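Local coordinates for dihydropteroate synthase (PDB 6UCZ), which probably catalyses the joining of a dihydropterin pyrophosphate to p-aminobenzoate to form dihydropteroate in folate synthesis, and binds pterin-6-yl-methyl-monophosphate, at residues A[52-63]-A[96-107]. Residues are numbered along the deposited sequence; the frame is centred on the assembly and turned at random. Where two conformers were deposited one is given.
Sequences ANAAIRHATDLI and VLPEIIRIAHNA
Glu99 meets Ile56 through its CB alone, packed on Ile56 CD1, while its carboxylate turns along its own helix. Arg102 grips it side-on, the carboxylate at the edge of the guanidinium: Arg102 NE reaches Glu99 OE2 at 2.8 Å and NH2 the syn lone pair of Glu99 OE1, nearly straight at 174°. On segment 52-63 the His58 ring carries Leu62 CG over the centre of one face, on the side facing Leu36.

The two segments are neighbouring outer helices of a TIM barrel, following consecutive parallel strands 31-37 and 69-73. Their axes run almost parallel, crossing at -19° and approaching to 9.8 Å, and the join is apolar. At the N-terminal end Val96 CG1 presses tightly on Ala52 CB, 3.5 Å away, and also meets Ala55. Ile56 sits in the middle: its CD1, folded back beside CA rather than extended (chi2 -53°), lies 3.6 Å from Ile100 CG1 and touches Val96 O, while CG2 meets Ile103 CD1 with the two side chains roughly perpendicular. On the barrel side Ala59 CB packs on Ile100 CG1, and both residues rest on Leu36, with Ile100 also reaching Val72, so the helix pair and the barrel wall share one core. Thr60 OG1 donates to Ile56 O at 2.9 Å, from the face opposite its own backbone N-H, so two donors hold that oxygen.

Farther along, the Ile63 and Ile103 side chains cross at about a right angle, with Ile63 CD1 3.5 Å from Ile103 CG2; where helix 97-106 ends, Ile63 CG2 closes on Ala107 CB at 3.6 Å.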
loop_
_atom_site.group_PDB
_atom_site.type_symbol
_atom_site.label_atom_id
_atom_site.label_comp_id
_atom_site.label_asym_id
_atom_site.label_seq_id
_atom_site.Cartn_x
_atom_site.Cartn_y
_atom_site.Cartn_z
ATOM N N ALA A 52 19.604 10.487 3.260
ATOM C CA ALA A 52 19.539 9.544 2.148
ATOM C C ALA A 52 20.266 8.251 2.487
ATOM O O ALA A 52 19.795 7.156 2.160
ATOM C CB ALA A 52 20.137 10.179 0.891
ATOM N N ASN A 53 21.418 8.367 3.147
ATOM C CA ASN A 53 22.196 7.193 3.511
ATOM C C ASN A 53 21.407 6.267 4.426
ATOM O O ASN A 53 21.496 5.040 4.304
ATOM C CB ASN A 53 23.491 7.639 4.185
ATOM C CG ASN A 53 24.602 6.650 4.008
ATOM O OD1 ASN A 53 24.794 5.759 4.835
ATOM N ND2 ASN A 53 25.350 6.793 2.921
ATOM N N ALA A 54 20.601 6.835 5.329
ATOM C CA ALA A 54 19.793 5.999 6.210
ATOM C C ALA A 54 18.724 5.247 5.429
ATOM O O ALA A 54 18.430 4.084 5.730
ATOM C CB ALA A 54 19.163 6.851 7.313
ATOM N N ALA A 55 18.130 5.892 4.422
ATOM C CA ALA A 55 17.122 5.216 3.612
ATOM C C ALA A 55 17.723 4.042 2.849
ATOM O O ALA A 55 17.101 2.979 2.746
ATOM C CB ALA A 55 16.471 6.208 2.646
ATOM N N ILE A 56 18.945 4.213 2.329
ATOM C CA ILE A 56 19.615 3.139 1.601
ATOM C C ILE A 56 19.895 1.972 2.530
ATOM O O ILE A 56 19.734 0.802 2.157
ATOM C CB ILE A 56 20.917 3.660 0.954
ATOM C CG1 ILE A 56 20.642 4.873 0.069
ATOM C CG2 ILE A 56 21.629 2.557 0.175
ATOM C CD1 ILE A 56 19.571 4.640 -0.941
ATOM N N ARG A 57 20.305 2.274 3.763
ATOM C CA ARG A 57 20.544 1.220 4.737
ATOM C C ARG A 57 19.253 0.504 5.094
ATOM O O ARG A 57 19.239 -0.726 5.239
ATOM C CB ARG A 57 21.204 1.799 5.987
ATOM N N HIS A 58 18.156 1.247 5.256
ATOM C CA HIS A 58 16.893 0.581 5.558
ATOM C C HIS A 58 16.435 -0.281 4.387
ATOM O O HIS A 58 15.999 -1.420 4.585
ATOM C CB HIS A 58 15.811 1.599 5.937
ATOM C CG HIS A 58 14.583 0.974 6.532
ATOM N ND1 HIS A 58 14.642 0.028 7.532
ATOM C CD2 HIS A 58 13.267 1.158 6.266
ATOM C CE1 HIS A 58 13.416 -0.343 7.858
ATOM N NE2 HIS A 58 12.564 0.328 7.105
ATOM N N ALA A 59 16.541 0.234 3.158
ATOM C CA ALA A 59 16.171 -0.568 1.997
ATOM C C ALA A 59 17.004 -1.843 1.921
ATOM O O ALA A 59 16.487 -2.912 1.574
ATOM C CB ALA A 59 16.333 0.249 0.717
ATOM N N THR A 60 18.299 -1.743 2.229
ATOM C CA THR A 60 19.158 -2.924 2.234
ATOM C C THR A 60 18.694 -3.935 3.269
ATOM O O THR A 60 18.664 -5.142 2.996
ATOM C CB THR A 60 20.613 -2.526 2.504
ATOM O OG1 THR A 60 21.068 -1.640 1.478
ATOM C CG2 THR A 60 21.516 -3.759 2.563
ATOM N N ASP A 61 18.333 -3.465 4.468
ATOM C CA ASP A 61 17.869 -4.383 5.506
ATOM C C ASP A 61 16.558 -5.045 5.107
ATOM O O ASP A 61 16.348 -6.234 5.377
ATOM C CB ASP A 61 17.709 -3.651 6.838
ATOM C CG ASP A 61 19.033 -3.251 7.446
ATOM O OD1 ASP A 61 20.064 -3.873 7.109
ATOM O OD2 ASP A 61 19.041 -2.316 8.273
ATOM N N LEU A 62 15.669 -4.294 4.452
ATOM C CA LEU A 62 14.400 -4.866 4.007
ATOM C C LEU A 62 14.630 -5.957 2.971
ATOM O O LEU A 62 13.971 -7.002 2.997
ATOM C CB LEU A 62 13.502 -3.772 3.433
ATOM C CG LEU A 62 13.006 -2.664 4.369
ATOM C CD1 LEU A 62 12.305 -1.580 3.557
ATOM C CD2 LEU A 62 12.079 -3.213 5.428
ATOM N N ILE A 63 15.564 -5.721 2.049
ATOM C CA ILE A 63 15.933 -6.729 1.055
ATOM C C ILE A 63 16.446 -7.994 1.731
ATOM O O ILE A 63 15.994 -9.106 1.429
ATOM C CB ILE A 63 16.984 -6.148 0.091
ATOM C CG1 ILE A 63 16.348 -5.038 -0.749
ATOM C CG2 ILE A 63 17.598 -7.231 -0.768
ATOM C CD1 ILE A 63 17.323 -4.217 -1.512
ATOM N N VAL A 96 17.482 9.245 -3.207
ATOM C CA VAL A 96 17.538 7.883 -2.708
ATOM C C VAL A 96 17.017 6.868 -3.717
ATOM O O VAL A 96 17.488 5.724 -3.726
ATOM C CB VAL A 96 16.760 7.768 -1.380
ATOM C CG1 VAL A 96 17.213 8.831 -0.419
ATOM C CG2 VAL A 96 15.261 7.896 -1.624
ATOM N N LEU A 97 16.080 7.261 -4.574
ATOM C CA LEU A 97 15.389 6.295 -5.421
ATOM C C LEU A 97 16.301 5.605 -6.436
ATOM O O LEU A 97 16.116 4.395 -6.658
ATOM C CB LEU A 97 14.203 7.009 -6.084
ATOM C CG LEU A 97 12.952 6.236 -6.500
ATOM C CD1 LEU A 97 12.450 5.368 -5.346
ATOM C CD2 LEU A 97 11.858 7.229 -6.916
ATOM N N PRO A 98 17.267 6.272 -7.088
ATOM C CA PRO A 98 18.154 5.523 -7.996
ATOM C C PRO A 98 18.933 4.406 -7.313
ATOM O O PRO A 98 19.034 3.305 -7.868
ATOM C CB PRO A 98 19.086 6.610 -8.550
ATOM C CG PRO A 98 18.327 7.868 -8.442
ATOM C CD PRO A 98 17.540 7.718 -7.153
ATOM N N GLU A 99 19.501 4.657 -6.129
ATOM C CA GLU A 99 20.266 3.611 -5.454
ATOM C C GLU A 99 19.358 2.501 -4.948
ATOM O O GLU A 99 19.702 1.319 -5.052
ATOM C CB GLU A 99 21.085 4.196 -4.300
ATOM C CG GLU A 99 22.539 4.501 -4.650
ATOM C CD GLU A 99 23.309 3.271 -5.104
ATOM O OE1 GLU A 99 23.781 2.495 -4.245
ATOM O OE2 GLU A 99 23.432 3.077 -6.327
ATOM N N ILE A 100 18.187 2.857 -4.412
ATOM C CA ILE A 100 17.235 1.853 -3.949
ATOM C C ILE A 100 16.804 0.962 -5.104
ATOM O O ILE A 100 16.733 -0.266 -4.968
ATOM C CB ILE A 100 16.030 2.534 -3.273
ATOM C CG1 ILE A 100 16.449 3.180 -1.950
ATOM C CG2 ILE A 100 14.858 1.550 -3.081
ATOM C CD1 ILE A 100 15.406 4.137 -1.373
ATOM N N ILE A 101 16.536 1.563 -6.267
ATOM C CA ILE A 101 16.145 0.778 -7.433
ATOM C C ILE A 101 17.280 -0.146 -7.861
ATOM O O ILE A 101 17.053 -1.316 -8.187
ATOM C CB ILE A 101 15.699 1.713 -8.574
ATOM C CG1 ILE A 101 14.367 2.375 -8.223
ATOM C CG2 ILE A 101 15.616 0.968 -9.908
ATOM C CD1 ILE A 101 14.059 3.581 -9.099
ATOM N N ARG A 102 18.518 0.360 -7.863
ATOM C CA ARG A 102 19.655 -0.465 -8.264
ATOM C C ARG A 102 19.863 -1.623 -7.293
ATOM O O ARG A 102 20.084 -2.771 -7.705
ATOM C CB ARG A 102 20.929 0.379 -8.360
ATOM C CG ARG A 102 22.115 -0.371 -8.976
ATOM C CD ARG A 102 23.401 0.432 -8.855
ATOM N NE ARG A 102 23.823 0.538 -7.461
ATOM C CZ ARG A 102 24.584 -0.352 -6.833
ATOM N NH1 ARG A 102 25.039 -1.424 -7.480
ATOM N NH2 ARG A 102 24.897 -0.162 -5.558
ATOM N N ILE A 103 19.835 -1.331 -5.996
ATOM C CA ILE A 103 20.082 -2.366 -4.999
ATOM C C ILE A 103 18.944 -3.382 -4.992
ATOM O O ILE A 103 19.179 -4.593 -4.914
ATOM C CB ILE A 103 20.289 -1.711 -3.618
ATOM C CG1 ILE A 103 21.569 -0.865 -3.631
ATOM C CG2 ILE A 103 20.365 -2.755 -2.516
ATOM C CD1 ILE A 103 21.601 0.211 -2.571
ATOM N N ALA A 104 17.698 -2.912 -5.104
ATOM C CA ALA A 104 16.564 -3.832 -5.122
ATOM C C ALA A 104 16.577 -4.708 -6.369
ATOM O O ALA A 104 16.439 -5.932 -6.279
ATOM C CB ALA A 104 15.247 -3.064 -5.018
ATOM N N HIS A 105 16.730 -4.097 -7.551
ATOM C CA HIS A 105 16.691 -4.888 -8.776
ATOM C C HIS A 105 17.849 -5.877 -8.835
ATOM O O HIS A 105 17.678 -7.007 -9.309
ATOM C CB HIS A 105 16.693 -3.969 -9.998
ATOM C CG HIS A 105 15.377 -3.298 -10.231
ATOM N ND1 HIS A 105 15.171 -2.389 -11.247
ATOM C CD2 HIS A 105 14.202 -3.394 -9.566
ATOM C CE1 HIS A 105 13.922 -1.957 -11.202
ATOM N NE2 HIS A 105 13.312 -2.552 -10.192
ATOM N N ASN A 106 19.028 -5.474 -8.339
ATOM C CA ASN A 106 20.158 -6.394 -8.257
ATOM C C ASN A 106 19.800 -7.631 -7.449
ATOM O O ASN A 106 20.301 -8.722 -7.733
ATOM C CB ASN A 106 21.379 -5.700 -7.645
ATOM C CG ASN A 106 22.195 -4.922 -8.671
ATOM O OD1 ASN A 106 21.884 -4.921 -9.863
ATOM N ND2 ASN A 106 23.246 -4.253 -8.204
ATOM N N ALA A 107 18.911 -7.485 -6.470
ATOM C CA ALA A 107 18.472 -8.581 -5.621
ATOM C C ALA A 107 17.156 -9.194 -6.083
ATOM O O ALA A 107 16.575 -10.007 -5.350
ATOM C CB ALA A 107 18.329 -8.099 -4.176
#